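Local structure of ATP-dependent helicase FUN30 (Saccharomyces cerevisiae S288c, 5GN1) at residues Lys64-Glu69 with Asp313-Lys318; Glu75-Ile80 with Met350-Ile355. The protein uses ATP hydrolysis to remodel nucleosomes in DNA end resection and heterochromatin organization, this chain being the C-terminal part of its ATPase domain. All blocks are in the same frame, centred on the assembly; numbering follows the deposited sequence.

Interaction 1. Residues Lys64-Glu69 with Asp313-Lys318; sequences KIYDKE and DSIEEK
Tyr66 and Ser314 mark the nearest approach of the two backbones, their CA atoms 8.4 Å apart, and the Tyr66 side chain spans that gap. CG lies anti to the backbone N (chi1 -160°), which sends the ring straight out from helix 60-82 to the start of helix 315-322. The phenol oxygen does the touching. Ile315 N donates to Tyr66 OH over 2.8 Å. The bond is bent, 131° at the hydrogen, and the nitrogen lies at the edge of the ring, near its plane. Ser314 sits close to the same end of the ring, with Ser314 CA 3.4 Å from Tyr66 OH. Ile315 CB also packs on Tyr66 OH, at 3.6 Å, while the end of the Ile315 chain leads away toward Ile355.

Ser314 is the N-cap of helix 315-322. Its OG accepts from Glu316 N at 3.0 Å and also pairs with Thr311 O, at the end of strand 304-311. The contact thus joins the helix after the first strand of the parallel RecA-like sheet to the strand-to-helix turn after strand 304-311, which lies next to that first strand. The cap takes up Glu316 N, and Tyr66 OH takes up Ile315 N, so two amides of the first turn are bonded to side-chain oxygens. The Tyr66 ring is buried, with Leu107 and Ser111 also against it. A phenylalanine here would probably leave Ile315 N without its acceptor.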
loop_
_atom_site.group_PDB
_atom_site.type_symbol
_atom_site.label_atom_id
_atom_site.label_comp_id
_atom_site.label_asym_id
_atom_site.label_seq_id
_atom_site.Cartn_x
_atom_site.Cartn_y
_atom_site.Cartn_z
ATOM N N LYS A 64 6.754 15.229 4.851
ATOM C CA LYS A 64 5.939 16.368 4.427
ATOM C C LYS A 64 4.473 15.976 4.271
ATOM O O LYS A 64 3.574 16.684 4.747
ATOM C CB LYS A 64 6.483 16.940 3.116
ATOM C CG LYS A 64 7.785 17.730 3.281
ATOM C CD LYS A 64 8.019 18.671 2.097
ATOM C CE LYS A 64 9.407 19.301 2.131
ATOM N NZ LYS A 64 9.636 20.198 0.960
ATOM N N ILE A 65 4.215 14.851 3.595
ATOM C CA ILE A 65 2.845 14.381 3.393
ATOM C C ILE A 65 2.198 14.027 4.727
ATOM O O ILE A 65 1.051 14.401 4.995
ATOM C CB ILE A 65 2.829 13.178 2.430
ATOM C CG1 ILE A 65 3.295 13.583 1.031
ATOM C CG2 ILE A 65 1.448 12.537 2.395
ATOM C CD1 ILE A 65 3.489 12.409 0.082
ATOM N N TYR A 66 2.920 13.295 5.585
ATOM C CA TYR A 66 2.373 12.911 6.882
ATOM C C TYR A 66 2.019 14.140 7.721
ATOM O O TYR A 66 0.945 14.199 8.334
ATOM C CB TYR A 66 3.378 12.009 7.619
ATOM C CG TYR A 66 2.780 11.162 8.716
ATOM C CD1 TYR A 66 2.625 11.658 9.994
ATOM C CD2 TYR A 66 2.382 9.852 8.470
ATOM C CE1 TYR A 66 2.069 10.888 11.001
ATOM C CE2 TYR A 66 1.842 9.075 9.462
ATOM C CZ TYR A 66 1.680 9.601 10.731
ATOM O OH TYR A 66 1.123 8.840 11.731
ATOM N N ASP A 67 2.917 15.129 7.759
ATOM C CA ASP A 67 2.687 16.329 8.560
ATOM C C ASP A 67 1.458 17.096 8.072
ATOM O O ASP A 67 0.692 17.621 8.885
ATOM C CB ASP A 67 3.922 17.233 8.524
ATOM C CG ASP A 67 5.091 16.702 9.363
ATOM O OD1 ASP A 67 4.890 15.811 10.217
ATOM O OD2 ASP A 67 6.225 17.201 9.163
ATOM N N LYS A 68 1.259 17.173 6.750
ATOM C CA LYS A 68 0.044 17.782 6.200
ATOM C C LYS A 68 -1.206 17.079 6.713
ATOM O O LYS A 68 -2.180 17.728 7.111
ATOM C CB LYS A 68 0.062 17.741 4.671
ATOM C CG LYS A 68 0.774 18.886 3.984
ATOM C CD LYS A 68 0.678 18.753 2.460
ATOM C CE LYS A 68 1.198 17.399 1.968
ATOM N NZ LYS A 68 1.503 17.352 0.496
ATOM N N GLU A 69 -1.209 15.741 6.680
ATOM C CA GLU A 69 -2.361 14.994 7.176
ATOM C C GLU A 69 -2.566 15.209 8.667
ATOM O O GLU A 69 -3.710 15.277 9.143
ATOM C CB GLU A 69 -2.195 13.500 6.887
ATOM C CG GLU A 69 -2.306 13.143 5.423
ATOM C CD GLU A 69 -3.662 13.512 4.830
ATOM O OE1 GLU A 69 -4.687 13.416 5.549
ATOM O OE2 GLU A 69 -3.687 13.917 3.653
ATOM N N ASP A 313 7.462 6.417 14.355
ATOM C CA ASP A 313 6.891 7.760 14.502
ATOM C C ASP A 313 5.686 7.923 13.575
ATOM O O ASP A 313 5.503 8.955 12.928
ATOM C CB ASP A 313 7.953 8.835 14.241
ATOM C CG ASP A 313 7.507 10.252 14.649
ATOM O OD1 ASP A 313 6.626 10.403 15.535
ATOM O OD2 ASP A 313 8.059 11.219 14.066
ATOM N N SER A 314 4.872 6.871 13.486
ATOM C CA SER A 314 3.746 6.850 12.570
ATOM C C SER A 314 2.610 6.065 13.201
ATOM O O SER A 314 2.793 5.325 14.171
ATOM C CB SER A 314 4.120 6.226 11.221
ATOM O OG SER A 314 3.888 4.827 11.251
ATOM N N ILE A 315 1.431 6.210 12.595
ATOM C CA ILE A 315 0.237 5.492 13.017
ATOM C C ILE A 315 0.437 3.980 13.028
ATOM O O ILE A 315 -0.285 3.265 13.729
ATOM C CB ILE A 315 -0.922 5.894 12.091
ATOM C CG1 ILE A 315 -2.244 5.314 12.593
ATOM C CG2 ILE A 315 -0.615 5.468 10.666
ATOM C CD1 ILE A 315 -3.446 5.903 11.903
ATOM N N GLU A 316 1.405 3.469 12.259
ATOM C CA GLU A 316 1.639 2.025 12.235
ATOM C C GLU A 316 2.083 1.512 13.599
ATOM O O GLU A 316 1.775 0.376 13.966
ATOM C CB GLU A 316 2.677 1.673 11.167
ATOM C CG GLU A 316 2.161 1.885 9.730
ATOM C CD GLU A 316 3.073 1.266 8.666
ATOM O OE1 GLU A 316 4.292 1.153 8.908
ATOM O OE2 GLU A 316 2.553 0.874 7.598
ATOM N N GLU A 317 2.805 2.338 14.361
ATOM C CA GLU A 317 3.133 1.970 15.734
ATOM C C GLU A 317 1.873 1.826 16.582
ATOM O O GLU A 317 1.738 0.862 17.342
ATOM C CB GLU A 317 4.096 2.999 16.335
ATOM C CG GLU A 317 5.472 2.983 15.674
ATOM C CD GLU A 317 6.495 3.879 16.369
ATOM O OE1 GLU A 317 6.437 5.117 16.209
ATOM O OE2 GLU A 317 7.349 3.336 17.098
ATOM N N LYS A 318 0.920 2.762 16.443
ATOM C CA LYS A 318 -0.336 2.664 17.185
ATOM C C LYS A 318 -1.130 1.436 16.770
ATOM O O LYS A 318 -1.757 0.775 17.607
ATOM C CB LYS A 318 -1.175 3.925 16.967
ATOM C CG LYS A 318 -0.486 5.194 17.405
ATOM C CD LYS A 318 -0.063 5.074 18.843
ATOM C CE LYS A 318 1.214 5.846 19.115
ATOM N NZ LYS A 318 1.635 5.651 20.529
#

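Interaction 2. Residues Glu75-Ile80 with Met350-Ile355; sequences EHKRMI and MLEDII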
loop_
_atom_site.group_PDB
_atom_site.type_symbol
_atom_site.label_atom_id
_atom_site.label_comp_id
_atom_site.label_asym_id
_atom_site.label_seq_id
_atom_site.Cartn_x
_atom_site.Cartn_y
_atom_site.Cartn_z
ATOM N N GLU A 75 -6.930 20.152 12.827
ATOM C CA GLU A 75 -8.045 21.033 12.485
ATOM C C GLU A 75 -9.375 20.306 12.598
ATOM O O GLU A 75 -10.375 20.891 13.034
ATOM C CB GLU A 75 -7.852 21.595 11.077
ATOM C CG GLU A 75 -6.636 22.481 10.963
ATOM C CD GLU A 75 -6.222 22.719 9.535
ATOM O OE1 GLU A 75 -6.828 22.119 8.619
ATOM O OE2 GLU A 75 -5.280 23.511 9.330
ATOM N N HIS A 76 -9.402 19.019 12.217
ATOM C CA HIS A 76 -10.623 18.223 12.325
ATOM C C HIS A 76 -10.971 17.952 13.782
ATOM O O HIS A 76 -12.129 18.090 14.189
ATOM C CB HIS A 76 -10.461 16.912 11.531
ATOM C CG HIS A 76 -11.594 15.940 11.692
ATOM N ND1 HIS A 76 -11.467 14.764 12.397
ATOM C CD2 HIS A 76 -12.862 15.951 11.210
ATOM C CE1 HIS A 76 -12.611 14.100 12.364
ATOM N NE2 HIS A 76 -13.473 14.797 11.646
ATOM N N LYS A 77 -9.988 17.590 14.566
ATOM C CA LYS A 77 -10.239 17.265 15.949
ATOM C C LYS A 77 -10.656 18.453 16.816
ATOM O O LYS A 77 -11.367 18.304 17.763
ATOM C CB LYS A 77 -9.071 16.510 16.514
ATOM C CG LYS A 77 -9.326 15.886 17.847
ATOM C CD LYS A 77 -10.230 14.699 17.760
ATOM C CE LYS A 77 -10.551 14.240 19.151
ATOM N NZ LYS A 77 -11.556 13.189 19.203
ATOM N N ARG A 78 -10.223 19.626 16.454
ATOM C CA ARG A 78 -10.625 20.810 17.204
ATOM C C ARG A 78 -12.044 21.233 16.844
ATOM O O ARG A 78 -12.804 21.661 17.721
ATOM C CB ARG A 78 -9.633 21.947 16.960
ATOM C CG ARG A 78 -8.278 21.717 17.642
ATOM C CD ARG A 78 -7.474 22.999 17.727
ATOM N NE ARG A 78 -7.187 23.547 16.405
ATOM C CZ ARG A 78 -6.029 23.403 15.768
ATOM N NH1 ARG A 78 -5.026 22.745 16.342
ATOM N NH2 ARG A 78 -5.873 23.936 14.564
ATOM N N MET A 79 -12.405 21.137 15.559
ATOM C CA MET A 79 -13.808 21.234 15.159
ATOM C C MET A 79 -14.666 20.250 15.938
ATOM O O MET A 79 -15.633 20.639 16.598
ATOM C CB MET A 79 -13.946 20.989 13.656
ATOM C CG MET A 79 -15.374 20.753 13.179
ATOM S SD MET A 79 -15.403 20.751 11.390
ATOM C CE MET A 79 -14.847 19.066 11.036
ATOM N N ILE A 80 -14.295 18.968 15.912
ATOM C CA ILE A 80 -15.075 17.910 16.554
ATOM C C ILE A 80 -15.336 18.187 18.021
ATOM O O ILE A 80 -16.330 17.705 18.589
ATOM C CB ILE A 80 -14.354 16.559 16.332
ATOM C CG1 ILE A 80 -14.702 16.033 14.950
ATOM C CG2 ILE A 80 -14.729 15.527 17.374
ATOM C CD1 ILE A 80 -16.173 15.758 14.790
ATOM N N MET A 350 -10.924 6.016 17.883
ATOM C CA MET A 350 -9.920 5.779 18.919
ATOM C C MET A 350 -8.504 6.093 18.428
ATOM O O MET A 350 -7.699 6.692 19.158
ATOM C CB MET A 350 -10.004 4.338 19.397
ATOM C CG MET A 350 -8.812 3.922 20.234
ATOM S SD MET A 350 -8.466 2.171 20.063
ATOM C CE MET A 350 -7.811 2.093 18.401
ATOM N N LEU A 351 -8.169 5.684 17.202
ATOM C CA LEU A 351 -6.847 5.995 16.670
ATOM C C LEU A 351 -6.660 7.494 16.498
ATOM O O LEU A 351 -5.586 8.032 16.802
ATOM C CB LEU A 351 -6.622 5.253 15.348
ATOM C CG LEU A 351 -6.264 3.781 15.574
ATOM C CD1 LEU A 351 -6.372 2.945 14.297
ATOM C CD2 LEU A 351 -4.845 3.689 16.162
ATOM N N GLU A 352 -7.697 8.196 16.026
ATOM C CA GLU A 352 -7.581 9.644 15.880
ATOM C C GLU A 352 -7.386 10.321 17.238
ATOM O O GLU A 352 -6.617 11.285 17.354
ATOM C CB GLU A 352 -8.807 10.213 15.161
ATOM C CG GLU A 352 -8.600 11.664 14.767
ATOM C CD GLU A 352 -9.854 12.350 14.269
ATOM O OE1 GLU A 352 -10.969 11.910 14.607
ATOM O OE2 GLU A 352 -9.704 13.340 13.538
ATOM N N ASP A 353 -8.059 9.836 18.245
ATOM C CA ASP A 353 -7.911 10.414 19.554
ATOM C C ASP A 353 -6.471 10.226 20.069
ATOM O O ASP A 353 -5.873 11.158 20.509
ATOM C CB ASP A 353 -8.876 9.804 20.547
ATOM C CG ASP A 353 -10.329 10.128 20.255
ATOM O OD1 ASP A 353 -10.602 10.986 19.456
ATOM O OD2 ASP A 353 -11.185 9.494 20.821
ATOM N N ILE A 354 -5.944 9.015 19.984
ATOM C CA ILE A 354 -4.598 8.714 20.471
ATOM C C ILE A 354 -3.570 9.600 19.780
ATOM O O ILE A 354 -2.700 10.195 20.425
ATOM C CB ILE A 354 -4.292 7.221 20.270
ATOM C CG1 ILE A 354 -5.216 6.398 21.158
ATOM C CG2 ILE A 354 -2.821 6.918 20.535
ATOM C CD1 ILE A 354 -5.205 4.953 20.846
ATOM N N ILE A 355 -3.669 9.714 18.456
ATOM C CA ILE A 355 -2.769 10.582 17.710
ATOM C C ILE A 355 -2.882 12.021 18.202
ATOM O O ILE A 355 -1.873 12.718 18.369
ATOM C CB ILE A 355 -3.061 10.461 16.207
ATOM C CG1 ILE A 355 -2.531 9.114 15.703
ATOM C CG2 ILE A 355 -2.424 11.596 15.442
ATOM C CD1 ILE A 355 -3.167 8.662 14.423
#
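His76 and Lys77, neighbours on helix 60-82, each meet a different carboxylate, Glu352 and Asp353, on a helix whose axis stays 11.0 Å away. The motif is a His-carboxylate hydrogen bond beside a salt bridge, between helix 60-82 and the C-terminal helix 345-359, in the helical part of the chain beside the RecA-like sheet. The short segments cross at -105°, close to perpendicular.

His76 ND1 donates to Glu352 OE2 at 2.5 Å, with an N-H...O angle of 153°. The oxygen receives it on its syn lone pair, in the plane of the imidazole. The acid meets the ring at its edge, and the two planes are nearly coplanar. His76 CG is anti to the backbone N, as is Glu352 CG, and the extended glutamate chain carries its carboxylate across to the ring. Ile80 CG1 lies over one face of the imidazole, 3.7 Å above the plane and set off toward the rim of the ring. Leu103 of helix 100-110 also packs on His76, and Ser100 touches Glu352. The negative carboxylate probably favours a protonated imidazole.

Lys77 takes a bent path, turned at chi2 (73°), to bring its amine to Asp353. Lys77 and Asp353 are partly exposed, whereas His76 and Glu352 are buried. The salt bridge is modelled too short for its length to be taken at face value. Glu352 is an opposite charge near the same amine, though not in contact with it. Tyr356, further along helix 345-359, also touches Lys77. The carbon chain of Lys77 passes the glutamate as well, with Lys77 CD 4.2 Å from Glu352 CD.

Both interactions use helix 60-82, interaction 1 near its start and interaction 2 further along. Their centres are about 14 Å apart. The partner helices, 315-322 and 345-359, follow each other in the chain and pack together. Ile315 CD1 meets Ile355 CD1 at 3.7 Å, and Lys318 CD lies 3.7 Å from Ile354 CG2. Lys318 CB also touches Leu351 CD2, at 3.8 Å. Helix 100-110 lines both sites, through Ile104 and Leu107. The two contacts therefore tie one long helix to two successive C-terminal helices. Interaction 1 is buried, its centre about 14 Å from the chain centre; interaction 2 is partly buried, its centre about 23 Å from it.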